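Local coordinates for polyprenyl synthetase (Nonlabens dokdonensis, PDB 6KD7), which probably builds geranylgeranyl pyrophosphate by magnesium-dependent head-to-tail prenyl transfer, lengthening an allylic diphosphate with isopentenyl units, at residues A[161-164]-A[165-169]; A[203-206]-A[207-210]; A[292-295]-A[296-299]. All coordinates share one frame; numbering follows the deposited sequence.

Contact 1 of 3, residues A[161-164]-A[165-169]; sequences YLNM and IKLKT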
loop_
_atom_site.group_PDB
_atom_site.type_symbol
_atom_site.label_atom_id
_atom_site.label_comp_id
_atom_site.label_asym_id
_atom_site.label_seq_id
_atom_site.Cartn_x
_atom_site.Cartn_y
_atom_site.Cartn_z
ATOM N N TYR A 161 -25.924 23.816 -10.793
ATOM C CA TYR A 161 -26.392 22.524 -10.244
ATOM C C TYR A 161 -27.582 22.000 -11.091
ATOM O O TYR A 161 -27.590 20.798 -11.416
ATOM C CB TYR A 161 -26.762 22.632 -8.758
ATOM C CG TYR A 161 -27.126 21.292 -8.170
ATOM C CD1 TYR A 161 -26.132 20.352 -7.879
ATOM C CD2 TYR A 161 -28.462 20.903 -8.045
ATOM C CE1 TYR A 161 -26.460 19.086 -7.401
ATOM C CE2 TYR A 161 -28.803 19.627 -7.603
ATOM C CZ TYR A 161 -27.799 18.723 -7.269
ATOM O OH TYR A 161 -28.152 17.478 -6.853
ATOM N N LEU A 162 -28.569 22.845 -11.440
ATOM C CA LEU A 162 -29.785 22.341 -12.156
ATOM C C LEU A 162 -29.397 21.908 -13.569
ATOM O O LEU A 162 -29.869 20.869 -14.031
ATOM C CB LEU A 162 -30.870 23.416 -12.172
ATOM C CG LEU A 162 -31.456 23.708 -10.785
ATOM C CD1 LEU A 162 -32.358 24.945 -10.824
ATOM C CD2 LEU A 162 -32.183 22.493 -10.243
ATOM N N ASN A 163 -28.496 22.649 -14.193
ATOM C CA ASN A 163 -27.939 22.287 -15.518
ATOM C C ASN A 163 -27.227 20.930 -15.406
ATOM O O ASN A 163 -27.419 20.068 -16.296
ATOM C CB ASN A 163 -27.057 23.416 -16.054
ATOM C CG ASN A 163 -26.534 23.065 -17.424
ATOM O OD1 ASN A 163 -27.332 22.895 -18.317
ATOM N ND2 ASN A 163 -25.244 22.801 -17.565
ATOM N N MET A 164 -26.472 20.692 -14.325
ATOM C CA MET A 164 -25.713 19.433 -14.218
ATOM C C MET A 164 -26.699 18.257 -14.080
ATOM O O MET A 164 -26.566 17.252 -14.845
ATOM C CB MET A 164 -24.722 19.510 -13.056
ATOM C CG MET A 164 -23.959 18.208 -12.817
ATOM S SD MET A 164 -24.846 16.982 -11.838
ATOM C CE MET A 164 -24.856 17.771 -10.225
ATOM N N ILE A 165 -27.643 18.332 -13.141
ATOM C CA ILE A 165 -28.592 17.204 -12.951
ATOM C C ILE A 165 -29.505 17.042 -14.176
ATOM O O ILE A 165 -29.913 15.884 -14.489
ATOM C CB ILE A 165 -29.392 17.294 -11.646
ATOM C CG1 ILE A 165 -30.253 18.545 -11.560
ATOM C CG2 ILE A 165 -28.455 17.115 -10.458
ATOM C CD1 ILE A 165 -31.311 18.432 -10.474
ATOM N N LYS A 166 -29.726 18.103 -14.935
ATOM C CA LYS A 166 -30.519 17.958 -16.175
ATOM C C LYS A 166 -29.766 17.029 -17.110
ATOM O O LYS A 166 -30.372 16.013 -17.576
ATOM C CB LYS A 166 -30.777 19.313 -16.830
ATOM C CG LYS A 166 -31.558 19.203 -18.137
ATOM C CD LYS A 166 -31.812 20.537 -18.784
ATOM C CE LYS A 166 -31.365 20.596 -20.214
ATOM N NZ LYS A 166 -31.211 22.015 -20.600
ATOM N N LEU A 167 -28.500 17.359 -17.388
ATOM C CA LEU A 167 -27.637 16.537 -18.290
ATOM C C LEU A 167 -27.430 15.135 -17.711
ATOM O O LEU A 167 -27.461 14.143 -18.464
ATOM C CB LEU A 167 -26.305 17.263 -18.499
ATOM C CG LEU A 167 -26.409 18.590 -19.247
ATOM C CD1 LEU A 167 -25.117 19.371 -19.228
ATOM C CD2 LEU A 167 -26.790 18.337 -20.689
ATOM N N LYS A 168 -27.200 15.018 -16.417
ATOM C CA LYS A 168 -26.739 13.733 -15.850
ATOM C C LYS A 168 -27.917 12.770 -15.662
ATOM O O LYS A 168 -27.676 11.552 -15.744
ATOM C CB LYS A 168 -26.045 13.964 -14.504
ATOM C CG LYS A 168 -25.229 12.792 -13.972
ATOM C CD LYS A 168 -25.091 12.890 -12.478
ATOM C CE LYS A 168 -23.681 12.661 -11.983
ATOM N NZ LYS A 168 -23.628 11.725 -10.831
ATOM N N THR A 169 -29.085 13.287 -15.290
ATOM C CA THR A 169 -30.214 12.390 -14.948
ATOM C C THR A 169 -31.527 12.666 -15.697
ATOM O O THR A 169 -32.344 11.791 -15.681
ATOM C CB THR A 169 -30.506 12.480 -13.447
ATOM O OG1 THR A 169 -31.122 13.735 -13.222
ATOM C CG2 THR A 169 -29.276 12.393 -12.577
HETATM O O HOH W 1 -30.100 23.800 -18.068
#

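Contact 2 of 3, residues A[203-206]-A[207-210]; sequences LAFQ and LMDD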
loop_
_atom_site.group_PDB
_atom_site.type_symbol
_atom_site.label_atom_id
_atom_site.label_comp_id
_atom_site.label_asym_id
_atom_site.label_seq_id
_atom_site.Cartn_x
_atom_site.Cartn_y
_atom_site.Cartn_z
ATOM N N LEU A 203 -36.088 16.205 -13.587
ATOM C CA LEU A 203 -35.593 17.193 -12.615
ATOM C C LEU A 203 -36.336 17.044 -11.280
ATOM O O LEU A 203 -35.690 17.043 -10.229
ATOM C CB LEU A 203 -35.719 18.585 -13.222
ATOM C CG LEU A 203 -34.682 18.946 -14.286
ATOM C CD1 LEU A 203 -35.044 20.282 -14.949
ATOM C CD2 LEU A 203 -33.271 19.029 -13.699
ATOM N N ALA A 204 -37.655 16.904 -11.290
ATOM C CA ALA A 204 -38.427 16.659 -10.064
ATOM C C ALA A 204 -37.904 15.385 -9.412
ATOM O O ALA A 204 -37.769 15.328 -8.186
ATOM C CB ALA A 204 -39.916 16.560 -10.371
ATOM N N PHE A 205 -37.742 14.340 -10.191
ATOM C CA PHE A 205 -37.337 13.018 -9.655
ATOM C C PHE A 205 -35.948 13.143 -8.937
ATOM O O PHE A 205 -35.726 12.592 -7.847
ATOM C CB PHE A 205 -37.353 12.025 -10.816
ATOM C CG PHE A 205 -37.116 10.590 -10.448
ATOM C CD1 PHE A 205 -37.921 9.962 -9.495
ATOM C CD2 PHE A 205 -36.110 9.855 -11.069
ATOM C CE1 PHE A 205 -37.718 8.632 -9.148
ATOM C CE2 PHE A 205 -35.927 8.512 -10.735
ATOM C CZ PHE A 205 -36.696 7.916 -9.750
ATOM N N GLN A 206 -35.003 13.842 -9.547
ATOM C CA GLN A 206 -33.624 13.954 -9.035
ATOM C C GLN A 206 -33.636 14.866 -7.809
ATOM O O GLN A 206 -32.943 14.529 -6.837
ATOM C CB GLN A 206 -32.688 14.493 -10.098
ATOM C CG GLN A 206 -31.275 14.670 -9.594
ATOM C CD GLN A 206 -30.687 13.425 -8.979
ATOM O OE1 GLN A 206 -30.070 13.497 -7.921
ATOM N NE2 GLN A 206 -30.857 12.298 -9.639
ATOM N N LEU A 207 -34.380 15.966 -7.844
ATOM C CA LEU A 207 -34.528 16.832 -6.648
ATOM C C LEU A 207 -35.127 16.026 -5.498
ATOM O O LEU A 207 -34.672 16.227 -4.336
ATOM C CB LEU A 207 -35.287 18.108 -6.972
ATOM C CG LEU A 207 -34.498 19.039 -7.887
ATOM C CD1 LEU A 207 -35.330 20.236 -8.268
ATOM C CD2 LEU A 207 -33.213 19.510 -7.227
ATOM N N MET A 208 -36.034 15.101 -5.808
ATOM C CA MET A 208 -36.614 14.193 -4.788
ATOM C C MET A 208 -35.509 13.281 -4.245
ATOM O O MET A 208 -35.456 13.102 -3.047
ATOM C CB MET A 208 -37.732 13.333 -5.378
ATOM C CG MET A 208 -38.456 12.500 -4.345
ATOM S SD MET A 208 -39.775 11.468 -5.020
ATOM C CE MET A 208 -38.858 10.104 -5.725
ATOM N N ASP A 209 -34.655 12.744 -5.115
ATOM C CA ASP A 209 -33.536 11.885 -4.673
ATOM C C ASP A 209 -32.612 12.726 -3.752
ATOM O O ASP A 209 -32.249 12.260 -2.676
ATOM C CB ASP A 209 -32.894 11.245 -5.895
ATOM C CG ASP A 209 -31.623 10.511 -5.518
ATOM O OD1 ASP A 209 -30.553 11.176 -5.442
ATOM O OD2 ASP A 209 -31.710 9.292 -5.247
ATOM N N ASP A 210 -32.326 13.984 -4.083
ATOM C CA ASP A 210 -31.488 14.850 -3.230
ATOM C C ASP A 210 -32.147 14.928 -1.850
ATOM O O ASP A 210 -31.432 14.894 -0.871
ATOM C CB ASP A 210 -31.316 16.242 -3.833
ATOM C CG ASP A 210 -30.383 16.323 -5.027
ATOM O OD1 ASP A 210 -29.835 15.259 -5.432
ATOM O OD2 ASP A 210 -30.176 17.456 -5.505
#

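Contact 3 of 3, residues A[292-295]-A[296-299]; sequences ESYT and QKAL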
loop_
_atom_site.group_PDB
_atom_site.type_symbol
_atom_site.label_atom_id
_atom_site.label_comp_id
_atom_site.label_asym_id
_atom_site.label_seq_id
_atom_site.Cartn_x
_atom_site.Cartn_y
_atom_site.Cartn_z
ATOM N N GLU A 292 -42.062 20.219 -6.093
ATOM C CA GLU A 292 -43.490 20.568 -6.306
ATOM C C GLU A 292 -43.554 21.365 -7.613
ATOM O O GLU A 292 -44.337 21.024 -8.503
ATOM C CB GLU A 292 -44.023 21.360 -5.101
ATOM C CG GLU A 292 -45.282 22.185 -5.358
ATOM C CD GLU A 292 -46.520 21.385 -5.766
ATOM O OE1 GLU A 292 -46.512 20.128 -5.648
ATOM O OE2 GLU A 292 -47.492 22.015 -6.247
ATOM N N SER A 293 -42.683 22.340 -7.757
ATOM C CA SER A 293 -42.688 23.272 -8.896
ATOM C C SER A 293 -42.386 22.517 -10.201
ATOM O O SER A 293 -43.095 22.740 -11.208
ATOM C CB SER A 293 -41.739 24.363 -8.611
ATOM O OG SER A 293 -41.585 25.173 -9.759
ATOM N N TYR A 294 -41.377 21.649 -10.196
ATOM C CA TYR A 294 -41.059 20.841 -11.401
ATOM C C TYR A 294 -42.200 19.870 -11.705
ATOM O O TYR A 294 -42.458 19.615 -12.865
ATOM C CB TYR A 294 -39.691 20.169 -11.308
ATOM C CG TYR A 294 -38.558 21.108 -11.611
ATOM C CD1 TYR A 294 -38.332 21.553 -12.897
ATOM C CD2 TYR A 294 -37.735 21.574 -10.608
ATOM C CE1 TYR A 294 -37.307 22.431 -13.185
ATOM C CE2 TYR A 294 -36.699 22.447 -10.878
ATOM C CZ TYR A 294 -36.488 22.880 -12.171
ATOM O OH TYR A 294 -35.473 23.737 -12.440
ATOM N N THR A 295 -42.803 19.298 -10.667
ATOM C CA THR A 295 -43.921 18.351 -10.885
ATOM C C THR A 295 -45.077 19.083 -11.567
ATOM O O THR A 295 -45.610 18.542 -12.518
ATOM C CB THR A 295 -44.377 17.711 -9.574
ATOM O OG1 THR A 295 -43.245 17.095 -8.972
ATOM C CG2 THR A 295 -45.450 16.669 -9.786
ATOM N N GLN A 296 -45.393 20.294 -11.120
ATOM C CA GLN A 296 -46.498 21.077 -11.722
ATOM C C GLN A 296 -46.149 21.378 -13.180
ATOM O O GLN A 296 -46.998 21.153 -14.033
ATOM C CB GLN A 296 -46.766 22.343 -10.910
ATOM C CG GLN A 296 -47.469 22.073 -9.587
ATOM C CD GLN A 296 -48.676 21.175 -9.703
ATOM O OE1 GLN A 296 -49.489 21.309 -10.605
ATOM N NE2 GLN A 296 -48.810 20.246 -8.775
ATOM N N LYS A 297 -44.900 21.745 -13.448
ATOM C CA LYS A 297 -44.467 22.056 -14.830
ATOM C C LYS A 297 -44.685 20.810 -15.690
ATOM O O LYS A 297 -45.154 20.955 -16.811
ATOM C CB LYS A 297 -42.984 22.431 -14.836
ATOM C CG LYS A 297 -42.641 23.761 -14.189
ATOM C CD LYS A 297 -41.245 24.217 -14.515
ATOM C CE LYS A 297 -40.927 25.612 -14.032
ATOM N NZ LYS A 297 -39.844 26.218 -14.838
ATOM N N ALA A 298 -44.371 19.637 -15.149
ATOM C CA ALA A 298 -44.551 18.356 -15.865
ATOM C C ALA A 298 -46.041 18.104 -16.120
ATOM O O ALA A 298 -46.366 17.634 -17.201
ATOM C CB ALA A 298 -43.943 17.239 -15.069
ATOM N N LEU A 299 -46.895 18.394 -15.137
ATOM C CA LEU A 299 -48.363 18.187 -15.282
ATOM C C LEU A 299 -48.916 19.097 -16.387
ATOM O O LEU A 299 -49.680 18.603 -17.196
ATOM C CB LEU A 299 -49.035 18.448 -13.936
ATOM C CG LEU A 299 -48.721 17.438 -12.838
ATOM C CD1 LEU A 299 -49.756 17.506 -11.735
ATOM C CD2 LEU A 299 -48.640 16.034 -13.390
#

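Contact 1 of 3, residues A[161-164]-A[165-169]
Helix 158-183 carries the lysine-threonine pair of the trans-prenyltransferase fold, here K168 and T169, and just ahead of that pair Y161, L162 and M164 gather around I165. The methyl CG2 of I165 approaches the Y161 ring obliquely near its hydroxyl end, 3.6 Å from CZ of Y161. The other branch of I165 has CG1 wedged between the backbone N and the carbonyl carbon (chi1 61°). Set there, it packs over its own helix, with I165 CG1 3.4 Å from L162 O, and its end lies alongside L162, pointing the same way, with I165 CD1 4.2 Å from L162 CD2. M164 crosses I165 at about a right angle; bends at chi2 and chi3 fold its chain back and bring M164 CE to 3.7 Å from I165 CG2. Its sulfur also lies near the aliphatic part of K168.

The polar ends of this stretch work outward. The Y161 hydroxyl probably hydrogen-bonds D210 on helix 188-215, and the K168 ammonium forms a salt bridge with D147 of helix 123-150, close to a bound magnesium ion. On another side, one water joins two side chains a turn apart: it donates to N163 OD1 at 2.9 Å and accepts from K166 NZ at 3.3 Å.

Regular helical bonds run through the segment, among them K168 N to M164 O at 2.8 Å, and a wider pi-type turn lies at 166-169. Next to it the carbonyl oxygen of I165 is gripped twice, by T169 N and by T169 OG1, from opposite faces of its plane, the hydroxyl bond being 2.8 Å from T169 OG1 to I165 O. A helix distorted at its lysine-threonine pair, beside the acidic metal site, is characteristic of the all-helical farnesyl and geranylgeranyl pyrophosphate synthases.

Contact 2 of 3, residues A[203-206]-A[207-210]
F205 and M208 meet one turn apart, the methionine methyl lying obliquely to the ring and equally near two of its carbons, with M208 CE 3.9 Å from F205 CD1. The M208 chain runs straight out and then bends at chi3 (78°), which turns that methyl back to the phenylalanine. F205 also touches the bound pyrophosphate, so M208 backs a residue of the ligand pocket.

Beside this pair, the Q206 side chain, bent at chi2, brings its amide next to two carboxylates. It runs alongside D209, their planes 53° apart, and crosses D210 with the planes 69° apart. A leucine in place of Q206 would probably leave both carboxylates facing an apolar branch, without their polar amide neighbour.

Further out, K223 makes a salt bridge with D209, while the backbone N of Y236 hydrogen-bonds D210, which Y161 probably holds as well. Beneath them the helix is regular, for example D210 N to Q206 O at 2.9 Å. F205, Q206, D209 and D210 fit the FQ-x-x-DD start of the family's second aspartate-rich motif, and this acidic cluster, with a magnesium ion near Q206, is consistent with a part in metal-assisted diphosphate binding.

Contact 3 of 3, residues A[292-295]-A[296-299]
E292 and Q296 supply the polar side-chain contact of this stretch of helix 283-303. Their ends cross obliquely, carboxylate and amide planes 39° apart, and the one bond between their side chains is weak: Q296 NE2 donates to E292 OE2 at 3.4 Å, with an N-H...O angle of only 126°. The same oxygen rests against the aliphatic chain, E292 OE2 being 3.3 Å from Q296 CG. The stronger partner of E292 is R325, which forms a salt bridge through the other carboxylate oxygen.

Apolar contact is slighter. K297 reaches outward, leaning back toward Y294, extended beyond CG, and its CD lies 4.3 Å from Y294 CD1, oblique to the ring.

Other aliphatic carbons rest against backbone carbonyl oxygens: K297 CG sits 3.2 Å from S293 O, and L299 CG 3.3 Å from T295 O.

Main-chain bonds make up the rest. Q296, K297, A298 and L299 each donate to the carbonyl four residues earlier, as in Q296 N to E292 O at 2.9 Å. T295 adds a side-chain bond: with OG1 beside its own backbone N (chi1 -56°), the hydroxyl reaches the carbonyl oxygen of I291.

Among its neighbours, the helix sets Y294 against N200, L203, A204 and L207 of helix 188-215, while T295 meets M323 and R325 of the C-terminal segment.

Overall arrangement
The three contacts are short stretches of three helices. Contact 1 and contact 2 have centres about 10 Å apart and interlock: I165 CG1 lies 3.7 Å from L203 CD2, and the Y161 hydroxyl probably hydrogen-bonds D210. Both border the active site, contact 1 through K168 near a magnesium ion and contact 2 through F205 at the pyrophosphate and Q206 near a magnesium ion. Contact 3 lies behind contact 2, their centres about 12 Å apart, and packs on helix 188-215 at L203, A204 and L207, where Y294 CD2 comes within 3.6 Å of L207 CD1. The tyrosine's far end even brushes contact 1, although those centres are about 17 Å apart.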